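Local atomic coordinates of ammonium transporter (Kuenenia stuttgartiensis, PDB entry 6EU6), a protein that probably senses ammonium at the membrane, joining an ammonium-transporter fold to signalling through a histidine kinase, and assembles as a trimer. Residues Leu25-Tyr30 and Gly212-Leu216; Ile53-Phe58 and Thr128-Ala133; Phe65-Ser70 and Tyr136-His141; Met244-Ala249 and Ala292-Leu297. One frame throughout, in Å; residues are numbered along the deposited sequence.

Contact 1: residues Leu25-Tyr30 and Gly212-Leu216; sequences LGFTSY and GTFFL
Leu-216 and Phe-27 meet at about a right angle: the CD2 methyl of the leucine stands over the middle of the aromatic ring, 3.7 Å from the ring centroid and 11° off its normal, a CH-pi contact. Phe-27 leaves its own helix pointing away from helix 206-226, but because CG sits beside the backbone N (chi1 -75°) the ring turns back and offers that face. At the other flank the helices exchange roles: Leu-25 CD2 lies over one face of the Phe-215 ring, toward its rim, and 3.5 Å from CE2 of Phe-215. Between these pairs two glycines let the backbones approach, Gly-26 CA resting 3.6 Å from Phe-215 CB and Gly-212 CA 3.9 Å from Tyr-30 N. Tyr-30 turns its edge to Thr-213, whose hydroxyl is bonded to Ala-209 O. With an alanine in place of Phe-27, Leu-216 CD2 would probably lose the face it rests on and a gap would open toward helices 40-67 and 93-114, which the ring also touches. No hydrogen bond joins the two segments, so this nearly antiparallel pairing, its axes 7.7 Å apart, depends on dispersion, CH-pi contacts and close fit.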
loop_
_atom_site.group_PDB
_atom_site.type_symbol
_atom_site.label_atom_id
_atom_site.label_comp_id
_atom_site.label_asym_id
_atom_site.label_seq_id
_atom_site.Cartn_x
_atom_site.Cartn_y
_atom_site.Cartn_z
ATOM N N LEU A 25 6.026 1.097 -7.235
ATOM C CA LEU A 25 5.067 2.222 -7.127
ATOM C C LEU A 25 5.684 3.422 -6.398
ATOM O O LEU A 25 5.531 4.574 -6.839
ATOM C CB LEU A 25 3.824 1.701 -6.411
ATOM C CG LEU A 25 2.549 2.558 -6.412
ATOM C CD1 LEU A 25 1.391 1.724 -5.904
ATOM C CD2 LEU A 25 2.674 3.753 -5.534
ATOM N N GLY A 26 6.419 3.144 -5.318
ATOM C CA GLY A 26 7.219 4.152 -4.642
ATOM C C GLY A 26 8.131 4.946 -5.532
ATOM O O GLY A 26 8.092 6.177 -5.530
ATOM N N PHE A 27 8.942 4.257 -6.328
ATOM C CA PHE A 27 9.813 4.935 -7.232
ATOM C C PHE A 27 9.011 5.705 -8.266
ATOM O O PHE A 27 9.433 6.753 -8.661
ATOM C CB PHE A 27 10.717 3.930 -7.988
ATOM C CG PHE A 27 11.787 3.395 -7.162
ATOM C CD1 PHE A 27 12.862 4.217 -6.826
ATOM C CD2 PHE A 27 11.780 2.070 -6.680
ATOM C CE1 PHE A 27 13.911 3.703 -6.009
ATOM C CE2 PHE A 27 12.824 1.574 -5.852
ATOM C CZ PHE A 27 13.879 2.382 -5.544
ATOM N N THR A 28 7.901 5.141 -8.744
ATOM C CA THR A 28 7.081 5.843 -9.747
ATOM C C THR A 28 6.587 7.198 -9.151
ATOM O O THR A 28 6.755 8.264 -9.755
ATOM C CB THR A 28 5.867 5.009 -10.157
ATOM O OG1 THR A 28 6.302 3.728 -10.662
ATOM C CG2 THR A 28 5.077 5.793 -11.266
ATOM N N SER A 29 6.063 7.163 -7.915
ATOM C CA SER A 29 5.564 8.425 -7.315
ATOM C C SER A 29 6.673 9.387 -7.048
ATOM O O SER A 29 6.483 10.576 -7.233
ATOM C CB SER A 29 4.845 8.218 -6.000
ATOM O OG SER A 29 4.009 7.164 -6.205
ATOM N N TYR A 30 7.750 8.887 -6.429
ATOM C CA TYR A 30 8.908 9.713 -6.078
ATOM C C TYR A 30 9.445 10.438 -7.336
ATOM O O TYR A 30 9.618 11.681 -7.349
ATOM C CB TYR A 30 9.973 8.811 -5.479
ATOM C CG TYR A 30 11.062 9.542 -4.781
ATOM C CD1 TYR A 30 10.882 9.956 -3.485
ATOM C CD2 TYR A 30 12.287 9.850 -5.441
ATOM C CE1 TYR A 30 11.884 10.563 -2.775
ATOM C CE2 TYR A 30 13.329 10.496 -4.747
ATOM C CZ TYR A 30 13.107 10.859 -3.428
ATOM O OH TYR A 30 14.028 11.524 -2.704
ATOM N N GLY A 212 5.737 8.985 -2.195
ATOM C CA GLY A 212 6.766 8.099 -2.702
ATOM C C GLY A 212 7.738 7.658 -1.613
ATOM O O GLY A 212 8.009 6.479 -1.456
ATOM N N THR A 213 8.166 8.613 -0.790
ATOM C CA THR A 213 9.104 8.296 0.283
ATOM C C THR A 213 8.462 7.319 1.242
ATOM O O THR A 213 9.063 6.349 1.629
ATOM C CB THR A 213 9.517 9.629 0.993
ATOM O OG1 THR A 213 10.132 10.495 0.023
ATOM C CG2 THR A 213 10.416 9.383 2.102
ATOM N N PHE A 214 7.211 7.561 1.652
ATOM C CA PHE A 214 6.543 6.618 2.540
ATOM C C PHE A 214 6.403 5.211 1.976
ATOM O O PHE A 214 6.590 4.210 2.686
ATOM C CB PHE A 214 5.186 7.136 2.979
ATOM C CG PHE A 214 5.211 8.100 4.133
ATOM C CD1 PHE A 214 5.614 7.703 5.413
ATOM C CD2 PHE A 214 4.720 9.402 3.959
ATOM C CE1 PHE A 214 5.567 8.635 6.492
ATOM C CE2 PHE A 214 4.675 10.310 5.054
ATOM C CZ PHE A 214 5.068 9.869 6.297
ATOM N N PHE A 215 6.055 5.091 0.686
ATOM C CA PHE A 215 5.965 3.796 0.078
ATOM C C PHE A 215 7.295 3.080 0.061
ATOM O O PHE A 215 7.378 1.856 0.226
ATOM C CB PHE A 215 5.562 3.868 -1.405
ATOM C CG PHE A 215 4.122 4.053 -1.613
ATOM C CD1 PHE A 215 3.239 3.078 -1.216
ATOM C CD2 PHE A 215 3.650 5.183 -2.303
ATOM C CE1 PHE A 215 1.868 3.255 -1.439
ATOM C CE2 PHE A 215 2.305 5.374 -2.497
ATOM C CZ PHE A 215 1.414 4.420 -2.026
ATOM N N LEU A 216 8.342 3.845 -0.250
ATOM C CA LEU A 216 9.677 3.265 -0.315
ATOM C C LEU A 216 10.101 2.752 1.031
ATOM O O LEU A 216 10.662 1.651 1.152
ATOM C CB LEU A 216 10.677 4.272 -0.873
ATOM C CG LEU A 216 10.500 4.566 -2.398
ATOM C CD1 LEU A 216 11.412 5.726 -2.824
ATOM C CD2 LEU A 216 10.825 3.365 -3.234
#

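Contact 2: residues Ile53-Phe58 and Thr128-Ala133; sequences ISSLVF and TAFIVA
Two membrane-embedded helices of the ammonium transporter bundle, 40-67 and 121-144, run side by side here in roughly the same direction, their local axes 8.9 Å apart and inclined by 38°. Val-132 buries more surface against the facing segment than any other residue of the pair, reaching among Ser-54, Val-57 and Phe-58. Its two methyls divide the work. CG1, anti to the backbone N (chi1 -179°), comes to 3.7 Å from Val-57 CG1 and also meets Phe-58 CB, lying at the edge of the Phe-58 ring near its plane. CG2 turns to the serine instead, 3.7 Å from Ser-54 CB. Val-57 answers with its CG1 methyl, which passes beside Val-132 and touches Ala-133 CB at 3.6 Å; the small alanine suits this place because a branched valine methyl packs directly against its backbone. At the other end Ile-53 CG2 meets Thr-128 CG2 at 3.9 Å, methyl against methyl, while the isoleucine side chain, whose end leads away from helix 121-144, also touches a bound dodecyl maltoside and Val-251 of the third subunit.

The polar groups bordering this apolar seam find partners elsewhere: Ser-54 OG bonds to Ser-105 OG on helix 93-114 and to Asp-50 O, and Thr-128 OG1 to Asn-124 O a turn earlier. Serine and threonine can therefore show carbon to the facing helix without burying an unpaired hydroxyl. With no hydrogen bond passing between the segments, the methyls of valine, isoleucine and threonine, with Ala-133 and the CB atoms of Ser-54 and Phe-58, hold the pair by van der Waals contact, which suggests that fit of shape matters more here than polarity.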
loop_
_atom_site.group_PDB
_atom_site.type_symbol
_atom_site.label_atom_id
_atom_site.label_comp_id
_atom_site.label_asym_id
_atom_site.label_seq_id
_atom_site.Cartn_x
_atom_site.Cartn_y
_atom_site.Cartn_z
ATOM N N ILE A 53 9.956 -5.466 -18.122
ATOM C CA ILE A 53 11.229 -5.900 -18.720
ATOM C C ILE A 53 12.103 -6.637 -17.722
ATOM O O ILE A 53 12.599 -7.745 -17.998
ATOM C CB ILE A 53 12.009 -4.730 -19.315
ATOM C CG1 ILE A 53 11.230 -3.956 -20.392
ATOM C CG2 ILE A 53 13.318 -5.205 -19.961
ATOM C CD1 ILE A 53 10.680 -4.808 -21.518
ATOM N N SER A 54 12.237 -6.067 -16.529
ATOM C CA SER A 54 13.086 -6.628 -15.504
ATOM C C SER A 54 12.554 -7.991 -15.093
ATOM O O SER A 54 13.306 -8.929 -14.894
ATOM C CB SER A 54 13.290 -5.617 -14.357
ATOM O OG SER A 54 12.113 -5.370 -13.621
ATOM N N SER A 55 11.224 -8.139 -15.022
ATOM C CA SER A 55 10.642 -9.425 -14.621
ATOM C C SER A 55 11.011 -10.482 -15.655
ATOM O O SER A 55 11.382 -11.576 -15.309
ATOM C CB SER A 55 9.123 -9.362 -14.565
ATOM O OG SER A 55 8.613 -8.542 -13.501
ATOM N N LEU A 56 10.810 -10.191 -16.910
ATOM C CA LEU A 56 11.027 -11.226 -17.922
ATOM C C LEU A 56 12.529 -11.541 -18.130
ATOM O O LEU A 56 12.913 -12.691 -18.291
ATOM C CB LEU A 56 10.415 -10.838 -19.263
ATOM C CG LEU A 56 8.889 -10.770 -19.328
ATOM C CD1 LEU A 56 8.500 -10.390 -20.735
ATOM C CD2 LEU A 56 8.305 -12.089 -19.008
ATOM N N VAL A 57 13.370 -10.524 -18.094
ATOM C CA VAL A 57 14.812 -10.742 -18.317
ATOM C C VAL A 57 15.383 -11.501 -17.135
ATOM O O VAL A 57 16.221 -12.392 -17.279
ATOM C CB VAL A 57 15.507 -9.404 -18.560
ATOM C CG1 VAL A 57 17.049 -9.554 -18.519
ATOM C CG2 VAL A 57 15.032 -8.812 -19.849
ATOM N N PHE A 58 14.912 -11.194 -15.929
ATOM C CA PHE A 58 15.451 -11.841 -14.767
ATOM C C PHE A 58 14.940 -13.278 -14.693
ATOM O O PHE A 58 15.712 -14.176 -14.316
ATOM C CB PHE A 58 15.105 -11.128 -13.459
ATOM C CG PHE A 58 15.923 -11.592 -12.271
ATOM C CD1 PHE A 58 17.242 -11.279 -12.162
ATOM C CD2 PHE A 58 15.376 -12.346 -11.302
ATOM C CE1 PHE A 58 17.989 -11.704 -11.076
ATOM C CE2 PHE A 58 16.109 -12.788 -10.212
ATOM C CZ PHE A 58 17.417 -12.430 -10.085
ATOM N N THR A 128 17.534 -1.070 -19.035
ATOM C CA THR A 128 16.926 -2.016 -18.167
ATOM C C THR A 128 17.268 -3.426 -18.516
ATOM O O THR A 128 17.630 -4.241 -17.677
ATOM C CB THR A 128 15.354 -1.893 -18.195
ATOM O OG1 THR A 128 14.972 -0.545 -17.871
ATOM C CG2 THR A 128 14.718 -2.892 -17.192
ATOM N N ALA A 129 17.164 -3.753 -19.780
ATOM C CA ALA A 129 17.441 -5.122 -20.167
ATOM C C ALA A 129 18.887 -5.474 -19.881
ATOM O O ALA A 129 19.197 -6.588 -19.392
ATOM C CB ALA A 129 17.157 -5.265 -21.670
ATOM N N PHE A 130 19.782 -4.514 -20.155
ATOM C CA PHE A 130 21.218 -4.769 -19.980
ATOM C C PHE A 130 21.624 -4.941 -18.511
ATOM O O PHE A 130 22.355 -5.876 -18.149
ATOM C CB PHE A 130 22.039 -3.736 -20.711
ATOM C CG PHE A 130 23.535 -4.016 -20.700
ATOM C CD1 PHE A 130 24.109 -4.972 -21.567
ATOM C CD2 PHE A 130 24.409 -3.286 -19.871
ATOM C CE1 PHE A 130 25.484 -5.207 -21.542
ATOM C CE2 PHE A 130 25.778 -3.558 -19.872
ATOM C CZ PHE A 130 26.301 -4.507 -20.710
ATOM N N ILE A 131 21.120 -4.078 -17.631
ATOM C CA ILE A 131 21.462 -4.198 -16.238
ATOM C C ILE A 131 20.946 -5.490 -15.650
ATOM O O ILE A 131 21.666 -6.139 -14.872
ATOM C CB ILE A 131 21.137 -2.934 -15.416
ATOM C CG1 ILE A 131 21.829 -3.045 -14.019
ATOM C CG2 ILE A 131 19.636 -2.765 -15.246
ATOM C CD1 ILE A 131 21.596 -1.882 -13.103
ATOM N N VAL A 132 19.743 -5.925 -16.065
ATOM C CA VAL A 132 19.143 -7.075 -15.491
ATOM C C VAL A 132 19.732 -8.429 -16.007
ATOM O O VAL A 132 19.728 -9.439 -15.277
ATOM C CB VAL A 132 17.616 -7.048 -15.656
ATOM C CG1 VAL A 132 16.995 -8.285 -15.020
ATOM C CG2 VAL A 132 16.994 -5.827 -14.895
ATOM N N ALA A 133 20.190 -8.422 -17.267
ATOM C CA ALA A 133 20.763 -9.605 -17.956
ATOM C C ALA A 133 22.237 -9.816 -17.649
ATOM O O ALA A 133 22.638 -10.945 -17.591
ATOM C CB ALA A 133 20.557 -9.496 -19.489
#

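Contact 3: residues Phe65-Ser70 and Tyr136-His141; sequences FMFGKS and YPIFGH
Met-66 fills the tight half of this contact as a knob in a hole lined by Tyr-136, Pro-137, Gly-140 and His-141. Its extended chain, with CG anti to the backbone N (chi1 -173°), carries SD obliquely to the Tyr-136 ring, 3.5 Å from CE2 of Tyr-136, a Met-aromatic contact, and brings CE to 3.7 Å from Gly-140 CA, where a side chain would collide. Pro-137 adds an apolar wall, its CB 3.8 Å from Met-66 CB. Beyond the knob, His-141 links the helix end to Ser-70. Its ND1-H donates to Met-66 O at 2.9 Å, approaching from well above the carbonyl plane, while NE2 shares a 2.8 Å hydrogen bond with Ser-70 OG. A phenylalanine in place of His-141 would probably leave Met-66 O without this donor and Ser-70 with one partner fewer, freeing the turn after the helix to shift. Toward solvent the contact thins out: helical geometry ends at Gly-68, and Lys-69 leads away, exposed. Gly-73 N also bonds Ser-70 OG, and Phe-65 pairs by backbone with Gly-76 in strand 75-76. Elsewhere Tyr-136 packs against helices 93-114 and 167-185, and Phe-139 fits between helices 167-185 and 353-385.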
loop_
_atom_site.group_PDB
_atom_site.type_symbol
_atom_site.label_atom_id
_atom_site.label_comp_id
_atom_site.label_asym_id
_atom_site.label_seq_id
_atom_site.Cartn_x
_atom_site.Cartn_y
_atom_site.Cartn_z
ATOM N N PHE A 65 22.265 -16.655 -14.036
ATOM C CA PHE A 65 23.591 -16.065 -13.933
ATOM C C PHE A 65 23.952 -15.763 -12.493
ATOM O O PHE A 65 25.120 -15.895 -12.098
ATOM C CB PHE A 65 23.704 -14.777 -14.718
ATOM C CG PHE A 65 23.820 -14.940 -16.209
ATOM C CD1 PHE A 65 24.166 -16.143 -16.815
ATOM C CD2 PHE A 65 23.634 -13.841 -17.027
ATOM C CE1 PHE A 65 24.274 -16.257 -18.206
ATOM C CE2 PHE A 65 23.808 -13.928 -18.412
ATOM C CZ PHE A 65 24.120 -15.161 -19.025
ATOM N N MET A 66 22.968 -15.328 -11.707
ATOM C CA MET A 66 23.209 -14.856 -10.360
ATOM C C MET A 66 23.329 -16.013 -9.337
ATOM O O MET A 66 24.190 -16.014 -8.467
ATOM C CB MET A 66 22.043 -13.953 -9.919
ATOM C CG MET A 66 22.297 -13.270 -8.563
ATOM S SD MET A 66 21.319 -11.708 -8.527
ATOM C CE MET A 66 21.632 -11.143 -6.825
ATOM N N PHE A 67 22.428 -16.971 -9.436
ATOM C CA PHE A 67 22.292 -17.998 -8.409
ATOM C C PHE A 67 22.503 -19.454 -8.891
ATOM O O PHE A 67 22.524 -20.366 -8.039
ATOM C CB PHE A 67 20.897 -17.900 -7.756
ATOM C CG PHE A 67 20.738 -16.664 -6.912
ATOM C CD1 PHE A 67 21.458 -16.508 -5.698
ATOM C CD2 PHE A 67 19.921 -15.649 -7.323
ATOM C CE1 PHE A 67 21.335 -15.312 -4.965
ATOM C CE2 PHE A 67 19.740 -14.510 -6.560
ATOM C CZ PHE A 67 20.477 -14.321 -5.410
ATOM N N GLY A 68 22.613 -19.661 -10.206
ATOM C CA GLY A 68 22.808 -20.988 -10.731
ATOM C C GLY A 68 24.229 -21.515 -10.447
ATOM O O GLY A 68 25.043 -20.903 -9.737
ATOM N N LYS A 69 24.488 -22.678 -11.018
ATOM C CA LYS A 69 25.615 -23.444 -10.625
ATOM C C LYS A 69 26.806 -22.641 -11.036
ATOM O O LYS A 69 26.928 -22.163 -12.165
ATOM C CB LYS A 69 25.518 -24.828 -11.248
ATOM C CG LYS A 69 26.778 -25.687 -11.184
ATOM C CD LYS A 69 26.558 -26.937 -12.040
ATOM C CE LYS A 69 27.834 -27.698 -12.315
ATOM N NZ LYS A 69 28.412 -28.339 -11.094
ATOM N N SER A 70 27.703 -22.448 -10.084
ATOM C CA SER A 70 28.789 -21.507 -10.262
ATOM C C SER A 70 29.905 -22.045 -11.168
ATOM O O SER A 70 30.418 -23.113 -10.910
ATOM C CB SER A 70 29.460 -21.135 -8.928
ATOM O OG SER A 70 30.463 -20.159 -9.195
ATOM N N TYR A 136 23.802 -6.613 -13.185
ATOM C CA TYR A 136 23.283 -6.964 -11.835
ATOM C C TYR A 136 23.490 -8.432 -11.448
ATOM O O TYR A 136 24.005 -8.731 -10.343
ATOM C CB TYR A 136 21.788 -6.521 -11.716
ATOM C CG TYR A 136 21.161 -6.965 -10.474
ATOM C CD1 TYR A 136 21.413 -6.314 -9.293
ATOM C CD2 TYR A 136 20.375 -8.114 -10.454
ATOM C CE1 TYR A 136 20.877 -6.769 -8.109
ATOM C CE2 TYR A 136 19.832 -8.615 -9.259
ATOM C CZ TYR A 136 20.065 -7.912 -8.076
ATOM O OH TYR A 136 19.495 -8.340 -6.875
ATOM N N PRO A 137 23.030 -9.365 -12.278
ATOM C CA PRO A 137 23.136 -10.722 -11.811
ATOM C C PRO A 137 24.609 -11.299 -11.745
ATOM O O PRO A 137 24.878 -12.149 -10.923
ATOM C CB PRO A 137 22.319 -11.529 -12.846
ATOM C CG PRO A 137 22.436 -10.734 -14.103
ATOM C CD PRO A 137 22.526 -9.268 -13.658
ATOM N N ILE A 138 25.519 -10.808 -12.566
ATOM C CA ILE A 138 26.914 -11.294 -12.476
ATOM C C ILE A 138 27.608 -10.774 -11.214
ATOM O O ILE A 138 28.143 -11.558 -10.443
ATOM C CB ILE A 138 27.710 -10.947 -13.756
ATOM C CG1 ILE A 138 27.169 -11.787 -14.900
ATOM C CG2 ILE A 138 29.205 -11.220 -13.538
ATOM C CD1 ILE A 138 27.563 -11.322 -16.296
ATOM N N PHE A 139 27.521 -9.474 -10.949
ATOM C CA PHE A 139 27.926 -8.981 -9.606
ATOM C C PHE A 139 27.203 -9.674 -8.474
ATOM O O PHE A 139 27.800 -10.010 -7.462
ATOM C CB PHE A 139 27.841 -7.447 -9.448
ATOM C CG PHE A 139 28.452 -6.951 -8.169
ATOM C CD1 PHE A 139 27.699 -6.908 -6.981
ATOM C CD2 PHE A 139 29.798 -6.602 -8.097
ATOM C CE1 PHE A 139 28.291 -6.496 -5.767
ATOM C CE2 PHE A 139 30.398 -6.203 -6.868
ATOM C CZ PHE A 139 29.626 -6.134 -5.720
ATOM N N GLY A 140 25.933 -9.966 -8.668
ATOM C CA GLY A 140 25.184 -10.643 -7.644
ATOM C C GLY A 140 25.744 -12.027 -7.362
ATOM O O GLY A 140 25.686 -12.498 -6.240
ATOM N N HIS A 141 26.184 -12.693 -8.418
ATOM C CA HIS A 141 26.823 -14.018 -8.252
ATOM C C HIS A 141 28.094 -13.863 -7.383
ATOM O O HIS A 141 28.307 -14.608 -6.421
ATOM C CB HIS A 141 27.179 -14.626 -9.582
ATOM C CG HIS A 141 27.645 -16.034 -9.468
ATOM N ND1 HIS A 141 26.771 -17.085 -9.295
ATOM C CD2 HIS A 141 28.898 -16.569 -9.456
ATOM C CE1 HIS A 141 27.456 -18.216 -9.225
ATOM N NE2 HIS A 141 28.745 -17.930 -9.327
#

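Contact 4: residues Met244-Ala249 and Ala292-Leu297; sequences MAAASA and AVAIGL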
loop_
_atom_site.group_PDB
_atom_site.type_symbol
_atom_site.label_atom_id
_atom_site.label_comp_id
_atom_site.label_asym_id
_atom_site.label_seq_id
_atom_site.Cartn_x
_atom_site.Cartn_y
_atom_site.Cartn_z
ATOM N N MET A 244 14.675 3.012 12.280
ATOM C CA MET A 244 15.476 3.962 13.014
ATOM C C MET A 244 16.523 4.619 12.125
ATOM O O MET A 244 16.843 5.780 12.351
ATOM C CB MET A 244 16.155 3.310 14.258
ATOM C CG MET A 244 15.190 2.717 15.241
ATOM S SD MET A 244 13.970 3.894 15.780
ATOM C CE MET A 244 14.959 5.219 16.505
ATOM N N ALA A 245 17.091 3.899 11.143
ATOM C CA ALA A 245 18.066 4.508 10.246
ATOM C C ALA A 245 17.370 5.618 9.442
ATOM O O ALA A 245 17.945 6.711 9.306
ATOM C CB ALA A 245 18.759 3.516 9.292
ATOM N N ALA A 246 16.172 5.346 8.879
ATOM C CA ALA A 246 15.418 6.346 8.121
ATOM C C ALA A 246 15.111 7.573 8.992
ATOM O O ALA A 246 15.315 8.748 8.583
ATOM C CB ALA A 246 14.129 5.785 7.577
ATOM N N ALA A 247 14.635 7.313 10.188
ATOM C CA ALA A 247 14.199 8.423 11.035
ATOM C C ALA A 247 15.414 9.284 11.445
ATOM O O ALA A 247 15.370 10.498 11.367
ATOM C CB ALA A 247 13.540 7.874 12.253
ATOM N N SER A 248 16.516 8.649 11.784
ATOM C CA SER A 248 17.727 9.394 12.176
ATOM C C SER A 248 18.286 10.124 10.994
ATOM O O SER A 248 18.773 11.222 11.159
ATOM C CB SER A 248 18.828 8.495 12.804
ATOM O OG SER A 248 18.133 7.628 13.698
ATOM N N ALA A 249 18.293 9.487 9.814
ATOM C CA ALA A 249 18.738 10.170 8.633
ATOM C C ALA A 249 17.937 11.444 8.370
ATOM O O ALA A 249 18.523 12.515 8.073
ATOM C CB ALA A 249 18.822 9.254 7.404
ATOM N N ALA A 292 22.136 1.676 14.304
ATOM C CA ALA A 292 21.248 2.026 13.120
ATOM C C ALA A 292 21.012 3.520 13.140
ATOM O O ALA A 292 21.049 4.158 12.103
ATOM C CB ALA A 292 19.969 1.233 13.155
ATOM N N VAL A 293 20.779 4.099 14.332
ATOM C CA VAL A 293 20.651 5.537 14.478
ATOM C C VAL A 293 21.953 6.278 14.013
ATOM O O VAL A 293 21.916 7.258 13.243
ATOM C CB VAL A 293 20.267 5.880 15.906
ATOM C CG1 VAL A 293 20.473 7.376 16.153
ATOM C CG2 VAL A 293 18.858 5.496 16.204
ATOM N N ALA A 294 23.110 5.782 14.445
ATOM C CA ALA A 294 24.391 6.400 14.038
ATOM C C ALA A 294 24.605 6.301 12.537
ATOM O O ALA A 294 25.041 7.263 11.896
ATOM C CB ALA A 294 25.529 5.780 14.805
ATOM N N ILE A 295 24.329 5.136 11.965
ATOM C CA ILE A 295 24.451 4.938 10.485
ATOM C C ILE A 295 23.530 5.927 9.731
ATOM O O ILE A 295 23.951 6.541 8.765
ATOM C CB ILE A 295 24.162 3.505 10.051
ATOM C CG1 ILE A 295 25.249 2.565 10.661
ATOM C CG2 ILE A 295 24.122 3.367 8.498
ATOM C CD1 ILE A 295 24.878 1.082 10.669
ATOM N N GLY A 296 22.298 6.114 10.222
ATOM C CA GLY A 296 21.360 7.056 9.638
ATOM C C GLY A 296 21.862 8.497 9.677
ATOM O O GLY A 296 21.789 9.213 8.678
ATOM N N LEU A 297 22.340 8.912 10.837
ATOM C CA LEU A 297 22.856 10.257 11.054
ATOM C C LEU A 297 24.028 10.562 10.124
ATOM O O LEU A 297 24.024 11.536 9.360
ATOM C CB LEU A 297 23.266 10.368 12.484
ATOM C CG LEU A 297 24.025 11.592 12.973
ATOM C CD1 LEU A 297 24.016 11.507 14.508
ATOM C CD2 LEU A 297 25.454 11.714 12.438
#
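Ala-245 and Gly-296 stand at the centre of a series of CA-H...O contacts, the first kind of interaction joining these helices. Gly-296 CA approaches Ala-245 O at 3.4 Å, Ala-245 CA approaches Ala-292 O at 3.5 Å, and Ala-249 CA comes to 3.2 Å from Gly-296 O. Both helices space small residues four apart, Ala-245 with Ala-249 and Ala-292 with Gly-296, so the axes close to 7.0 Å at a right-handed crossing of -41°. These features are those of the GASright motif of membrane helices. A CB at Gly-296 would run into Ala-245 O.

No hydrogen bond crosses between the segments; Ser-248 OG donates instead within its own helix, to Met-244 O at 2.6 Å, with chi1 of -43° bending the hydroxyl back. The same carbonyl takes Ser-248 N from the opposite face of its plane, so two donors grip it.

Apolar contact lies at one flank. Val-293 and Met-244 run side by side, and the methionine, folded at chi2 and chi3, sets CE 3.9 Å from Val-293 CG2. That methyl also meets Ser-248 OG at 3.4 Å, and Leu-56 of the second subunit packs on Met-244 and Ser-248.

Because the serine hydroxyl is paired in its own helix, it can face valine without needing a partner there; a few weak CA-H...O contacts and close backbone packing, rather than large side chains, probably hold the pair.

Contacts 2 and 3 are two levels of one helix pair, 40-67 with 121-144: their centres lie 13 Å apart, and a probable hydrogen bond from Tyr-136 N to Ile-131 O (2.8 Å) links them. Contact 1 touches neither; its centre is 21 Å from that of contact 2 and 19 Å from that of contact 4. Within the chain the centres of contacts 2 and 4 are about 32 Å apart, yet the trimer brings them together across subunits, since Leu-56 packs on Met-244 of the third subunit. Contact 1 also borders both neighbouring copies. Bound dodecyl maltoside approaches the side chain of Ile-53 in contact 2 to about 4 Å.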